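Local atomic coordinates of beta-fructofuranosidase (Arthrobacter, PDB entry 3WPU), a protein that belongs to the levansucrase/invertase family and, as in its relatives of that clan, probably folds round a beta-propeller. Residues F113-Y118 and Q160-G165; A167-N172 and K488-N493. All blocks are in the same frame, centred on the assembly; numbering follows the deposited sequence.

Interaction 1 (F113-Y118 and Q160-G165); sequences FAKIGY and QTQWSG
Gln162 swings CG opposite its carbonyl carbon and then bends at chi2 (116°), which turns its carboxamide back onto the backbone of Lys115 and Ile116. There OE1 accepts the amide of Ile116, with N to OE1 at 2.8 Å; the donor lies in the plane of the carboxamide and the bond is nearly straight at 163°. Lys115 CA packs against the same oxygen. A water donates to OE1 and to Ile116 O, and NE2 is held by Thr148, so both ends of the amide are fixed. Nearer the backbone, Gln162 CB rests on Ile116 CG1 at 3.7 Å.

One backbone bond joins the segments: Gln162 N donates to Ala114 O at 3.1 Å, tilted well out of the carbonyl plane. A second water bridges Ala114 O and Gln160 O. Ala114 CB meets Trp163 in the ring plane, at the CD1 edge (3.7 Å), while Thr161 OG1 lies over the rim of one indole face; the indole NE1 is bound to His111 O.

The strand segments 115-118 and 160-165 diverge by 57°; strands 115-122 and 159-169 are not neighbours in the sheet and are linked through 93-102 and 72-81. The carboxamide thus adds a side-chain-to-backbone bond between the segments, OE1 taking the Ile116 amide and the water linking OE1 to Ile116 O, where the backbones turn apart.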
loop_
_atom_site.group_PDB
_atom_site.type_symbol
_atom_site.label_atom_id
_atom_site.label_comp_id
_atom_site.label_asym_id
_atom_site.label_seq_id
_atom_site.Cartn_x
_atom_site.Cartn_y
_atom_site.Cartn_z
ATOM N N PHE A 113 -0.315 10.249 -16.286
ATOM C CA PHE A 113 -0.611 11.633 -15.928
ATOM C C PHE A 113 -0.812 11.807 -14.426
ATOM O O PHE A 113 -1.379 12.790 -13.975
ATOM C CB PHE A 113 -1.863 12.111 -16.684
ATOM C CG PHE A 113 -1.749 11.977 -18.168
ATOM C CD1 PHE A 113 -0.820 12.715 -18.876
ATOM C CD2 PHE A 113 -2.568 11.103 -18.857
ATOM C CE1 PHE A 113 -0.685 12.556 -20.247
ATOM C CE2 PHE A 113 -2.442 10.947 -20.228
ATOM C CZ PHE A 113 -1.504 11.684 -20.920
ATOM N N ALA A 114 -0.241 10.883 -13.643
ATOM C CA ALA A 114 -0.476 10.825 -12.205
ATOM C C ALA A 114 0.362 11.853 -11.475
ATOM O O ALA A 114 1.521 12.084 -11.829
ATOM C CB ALA A 114 -0.123 9.451 -11.674
ATOM N N LYS A 115 -0.251 12.436 -10.452
ATOM C CA LYS A 115 0.417 13.382 -9.556
ATOM C C LYS A 115 -0.005 13.124 -8.111
ATOM O O LYS A 115 -1.003 12.476 -7.858
ATOM C CB LYS A 115 0.059 14.809 -9.959
ATOM C CG LYS A 115 0.427 15.140 -11.390
ATOM C CD LYS A 115 -0.066 16.530 -11.753
ATOM C CE LYS A 115 0.136 16.781 -13.226
ATOM N NZ LYS A 115 -0.257 18.172 -13.523
ATOM N N ILE A 116 0.809 13.562 -7.158
ATOM C CA ILE A 116 0.435 13.480 -5.765
ATOM C C ILE A 116 -0.304 14.733 -5.329
ATOM O O ILE A 116 0.180 15.862 -5.495
ATOM C CB ILE A 116 1.653 13.223 -4.847
ATOM C CG1 ILE A 116 2.219 11.844 -5.175
ATOM C CG2 ILE A 116 1.238 13.363 -3.393
ATOM C CD1 ILE A 116 3.565 11.548 -4.536
ATOM N N GLY A 117 -1.480 14.504 -4.743
ATOM C CA GLY A 117 -2.293 15.544 -4.139
ATOM C C GLY A 117 -2.485 15.251 -2.663
ATOM O O GLY A 117 -1.972 14.254 -2.149
ATOM N N TYR A 118 -3.193 16.120 -1.955
ATOM C CA TYR A 118 -3.489 15.864 -0.553
ATOM C C TYR A 118 -4.889 16.274 -0.172
ATOM O O TYR A 118 -5.508 17.100 -0.842
ATOM C CB TYR A 118 -2.450 16.512 0.362
ATOM C CG TYR A 118 -2.485 18.036 0.415
ATOM C CD1 TYR A 118 -3.052 18.686 1.507
ATOM C CD2 TYR A 118 -1.932 18.814 -0.589
ATOM C CE1 TYR A 118 -3.088 20.061 1.584
ATOM C CE2 TYR A 118 -1.967 20.212 -0.515
ATOM C CZ TYR A 118 -2.533 20.812 0.598
ATOM O OH TYR A 118 -2.592 22.186 0.750
ATOM N N GLN A 160 5.801 12.590 -17.127
ATOM C CA GLN A 160 6.575 12.637 -15.896
ATOM C C GLN A 160 5.541 12.629 -14.771
ATOM O O GLN A 160 4.731 13.544 -14.650
ATOM C CB GLN A 160 7.482 13.864 -15.896
ATOM C CG GLN A 160 8.775 13.733 -15.080
ATOM C CD GLN A 160 8.573 13.862 -13.587
ATOM O OE1 GLN A 160 8.463 14.957 -13.064
ATOM N NE2 GLN A 160 8.544 12.721 -12.881
ATOM N N THR A 161 5.562 11.567 -13.975
ATOM C CA THR A 161 4.528 11.342 -12.967
ATOM C C THR A 161 5.112 11.163 -11.600
ATOM O O THR A 161 6.299 10.918 -11.445
ATOM C CB THR A 161 3.724 10.079 -13.239
ATOM O OG1 THR A 161 4.564 8.916 -13.197
ATOM C CG2 THR A 161 3.091 10.148 -14.577
ATOM N N GLN A 162 4.227 11.293 -10.624
ATOM C CA GLN A 162 4.475 10.905 -9.253
ATOM C C GLN A 162 3.579 9.717 -8.961
ATOM O O GLN A 162 2.365 9.757 -9.182
ATOM C CB GLN A 162 4.218 12.034 -8.267
ATOM C CG GLN A 162 5.054 13.274 -8.518
ATOM C CD GLN A 162 4.226 14.485 -8.883
ATOM O OE1 GLN A 162 3.137 14.664 -8.370
ATOM N NE2 GLN A 162 4.772 15.354 -9.727
ATOM N N TRP A 163 4.215 8.631 -8.554
ATOM C CA TRP A 163 3.536 7.401 -8.160
ATOM C C TRP A 163 3.683 7.187 -6.630
ATOM O O TRP A 163 4.273 8.039 -5.957
ATOM C CB TRP A 163 4.069 6.256 -9.028
ATOM C CG TRP A 163 3.489 6.184 -10.438
ATOM C CD1 TRP A 163 2.586 7.028 -11.018
ATOM C CD2 TRP A 163 3.815 5.201 -11.412
ATOM N NE1 TRP A 163 2.306 6.602 -12.309
ATOM C CE2 TRP A 163 3.049 5.479 -12.573
ATOM C CE3 TRP A 163 4.643 4.083 -11.408
ATOM C CZ2 TRP A 163 3.134 4.684 -13.730
ATOM C CZ3 TRP A 163 4.714 3.277 -12.565
ATOM C CH2 TRP A 163 3.954 3.588 -13.702
ATOM N N SER A 164 3.191 6.054 -6.099
ATOM C CA SER A 164 2.902 5.858 -4.675
ATOM C C SER A 164 4.148 5.834 -3.813
ATOM O O SER A 164 5.228 5.546 -4.277
ATOM C CB SER A 164 2.142 4.535 -4.433
ATOM O OG SER A 164 1.535 4.514 -3.147
ATOM N N GLY A 165 3.938 6.126 -2.549
ATOM C CA GLY A 165 4.976 5.982 -1.540
ATOM C C GLY A 165 4.349 6.035 -0.167
ATOM O O GLY A 165 3.426 5.263 0.144
HETATM O O HOH W 1 1.944 13.819 -14.156
HETATM O O HOH W 2 1.977 16.956 -7.209
#

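Interaction 2 (A167-N172 and K488-N493); sequences ARVSKN and KHLFTN
This is a small packing contact of side chains on backbone carbonyls, between the turn that ends strand 159-169 and strand 488-493, whose partners in the sheet are strands 88-90 and 496-500. The two segments share no backbone hydrogen bond; side chains of 488-493 press on the main chain of the turn that leads into strand 174-184.

Leu490 does most of the touching. Its chi1 near 180° carries CG away from the backbone N, and the side chain extends toward residues 169-171 and spreads its two methyls over them. CD2 lies 3.9 Å from Val169 CG2, the two side chains lying alongside and pointing contrary ways, and it also approaches Ser170 O at 3.3 Å. The other methyl, CD1, sits 3.6 Å from Lys171 O. Val169 also touches Leu80 and Tyr88, joining the leucine contact to strands 72-81 and 88-90.

Two residues on, Thr492 faces the turn as well. Its OG1 is 3.1 Å from Lys171 O and its CB is 3.4 Å from the same oxygen. The hydroxyl bonds to Phe496 O, across the hairpin formed with strand 496-500; Lys171 O is a competing acceptor, and which of them takes the proton is not settled. On the turn itself, Asn172 OD1 takes the amide of Glu174.

From this segment, the carbonyls of Ser170 and Lys171 are therefore met largely by methyls, with one hydroxyl near Lys171 O as the polar element: the join depends on shape and van der Waals packing more than on directed bonds.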
loop_
_atom_site.group_PDB
_atom_site.type_symbol
_atom_site.label_atom_id
_atom_site.label_comp_id
_atom_site.label_asym_id
_atom_site.label_seq_id
_atom_site.Cartn_x
_atom_site.Cartn_y
_atom_site.Cartn_z
ATOM N N ALA A 167 4.630 8.803 3.796
ATOM C CA ALA A 167 4.953 10.145 4.289
ATOM C C ALA A 167 5.185 10.114 5.787
ATOM O O ALA A 167 4.320 9.675 6.536
ATOM C CB ALA A 167 3.848 11.127 3.945
ATOM N N ARG A 168 6.391 10.496 6.192
ATOM C CA ARG A 168 6.795 10.479 7.586
ATOM C C ARG A 168 6.724 11.879 8.178
ATOM O O ARG A 168 7.224 12.839 7.570
ATOM C CB ARG A 168 8.220 9.933 7.684
ATOM C CG ARG A 168 8.339 8.464 7.312
ATOM C CD ARG A 168 7.868 7.579 8.452
ATOM N NE ARG A 168 8.723 7.824 9.611
ATOM C CZ ARG A 168 9.883 7.221 9.858
ATOM N NH1 ARG A 168 10.343 6.236 9.089
ATOM N NH2 ARG A 168 10.579 7.606 10.929
ATOM N N VAL A 169 6.107 12.013 9.348
ATOM C CA VAL A 169 5.942 13.333 9.963
ATOM C C VAL A 169 6.953 13.486 11.081
ATOM O O VAL A 169 7.307 12.516 11.704
ATOM C CB VAL A 169 4.500 13.552 10.469
ATOM C CG1 VAL A 169 4.115 12.579 11.568
ATOM C CG2 VAL A 169 4.254 15.004 10.864
ATOM N N SER A 170 7.429 14.705 11.293
ATOM C CA SER A 170 8.366 15.026 12.358
ATOM C C SER A 170 7.620 15.868 13.374
ATOM O O SER A 170 6.566 16.419 13.067
ATOM C CB SER A 170 9.539 15.835 11.804
ATOM O OG SER A 170 10.268 15.100 10.834
ATOM N N LYS A 171 8.202 16.012 14.562
ATOM C CA LYS A 171 7.572 16.759 15.655
ATOM C C LYS A 171 7.372 18.239 15.356
ATOM O O LYS A 171 6.519 18.860 15.965
ATOM C CB LYS A 171 8.386 16.616 16.952
ATOM C CG LYS A 171 8.189 15.279 17.639
ATOM C CD LYS A 171 9.129 15.115 18.831
ATOM C CE LYS A 171 8.912 13.769 19.507
ATOM N NZ LYS A 171 9.823 13.536 20.668
ATOM N N ASN A 172 8.166 18.792 14.440
ATOM C CA ASN A 172 8.030 20.197 14.017
ATOM C C ASN A 172 7.017 20.417 12.882
ATOM O O ASN A 172 6.906 21.523 12.360
ATOM C CB ASN A 172 9.401 20.747 13.601
ATOM C CG ASN A 172 10.085 19.888 12.544
ATOM O OD1 ASN A 172 9.428 19.282 11.705
ATOM N ND2 ASN A 172 11.414 19.814 12.603
ATOM N N LYS A 488 -2.639 9.147 16.450
ATOM C CA LYS A 488 -1.739 10.057 17.157
ATOM C C LYS A 488 -2.016 11.464 16.660
ATOM O O LYS A 488 -2.408 11.667 15.519
ATOM C CB LYS A 488 -0.279 9.697 16.926
ATOM C CG LYS A 488 0.106 8.318 17.430
ATOM C CD LYS A 488 0.076 8.200 18.944
ATOM C CE LYS A 488 0.630 6.855 19.393
ATOM N NZ LYS A 488 0.397 6.623 20.850
ATOM N N HIS A 489 -1.821 12.432 17.537
ATOM C CA HIS A 489 -2.167 13.818 17.255
ATOM C C HIS A 489 -1.009 14.708 17.605
ATOM O O HIS A 489 -0.638 14.823 18.775
ATOM C CB HIS A 489 -3.409 14.190 18.055
ATOM C CG HIS A 489 -4.501 13.197 17.879
ATOM N ND1 HIS A 489 -5.322 13.188 16.767
ATOM C CD2 HIS A 489 -4.826 12.102 18.602
ATOM C CE1 HIS A 489 -6.150 12.162 16.855
ATOM N NE2 HIS A 489 -5.864 11.484 17.952
ATOM N N LEU A 490 -0.429 15.311 16.572
ATOM C CA LEU A 490 0.691 16.210 16.734
ATOM C C LEU A 490 0.160 17.608 16.998
ATOM O O LEU A 490 -0.741 18.100 16.297
ATOM C CB LEU A 490 1.563 16.190 15.470
ATOM C CG LEU A 490 2.804 17.078 15.498
ATOM C CD1 LEU A 490 3.728 16.690 16.642
ATOM C CD2 LEU A 490 3.555 17.000 14.180
ATOM N N PHE A 491 0.710 18.240 18.038
ATOM C CA PHE A 491 0.462 19.646 18.303
ATOM C C PHE A 491 1.805 20.342 18.273
ATOM O O PHE A 491 2.698 19.976 19.031
ATOM C CB PHE A 491 -0.227 19.805 19.650
ATOM C CG PHE A 491 -1.581 19.193 19.691
ATOM C CD1 PHE A 491 -2.592 19.704 18.888
ATOM C CD2 PHE A 491 -1.854 18.107 20.504
ATOM C CE1 PHE A 491 -3.862 19.139 18.908
ATOM C CE2 PHE A 491 -3.119 17.543 20.532
ATOM C CZ PHE A 491 -4.122 18.060 19.732
ATOM N N THR A 492 1.961 21.290 17.354
ATOM C CA THR A 492 3.265 21.877 17.062
ATOM C C THR A 492 3.134 23.375 16.737
ATOM O O THR A 492 2.179 23.815 16.094
ATOM C CB THR A 492 3.969 21.119 15.914
ATOM O OG1 THR A 492 5.278 21.656 15.686
ATOM C CG2 THR A 492 3.161 21.189 14.622
ATOM N N ASN A 493 4.083 24.163 17.227
ATOM C CA ASN A 493 4.134 25.583 16.882
ATOM C C ASN A 493 5.491 26.130 17.212
ATOM O O ASN A 493 5.925 26.031 18.360
ATOM C CB ASN A 493 3.043 26.392 17.606
ATOM C CG ASN A 493 2.013 26.978 16.648
ATOM O OD1 ASN A 493 2.360 27.741 15.738
ATOM N ND2 ASN A 493 0.739 26.631 16.848
#

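Both contacts use strand 159-169 and follow one another along it: interaction 1 involves its first half, 160-165, and interaction 2 its last residues and the turn beyond. Their centres are about 23 Å apart and they do not otherwise touch. Interaction 1 is the more central, about 14 Å from the centre of the chain against about 22 Å for interaction 2, and also the more polar. About 4 Å from the Trp163 side chain, and hydrogen-bonded to Ser164 N, lies a glycerol, probably from the crystallisation liquor, which may mark a pocket beside interaction 1. Interaction 2 instead ties the far end of the strand to a segment near the C-terminus.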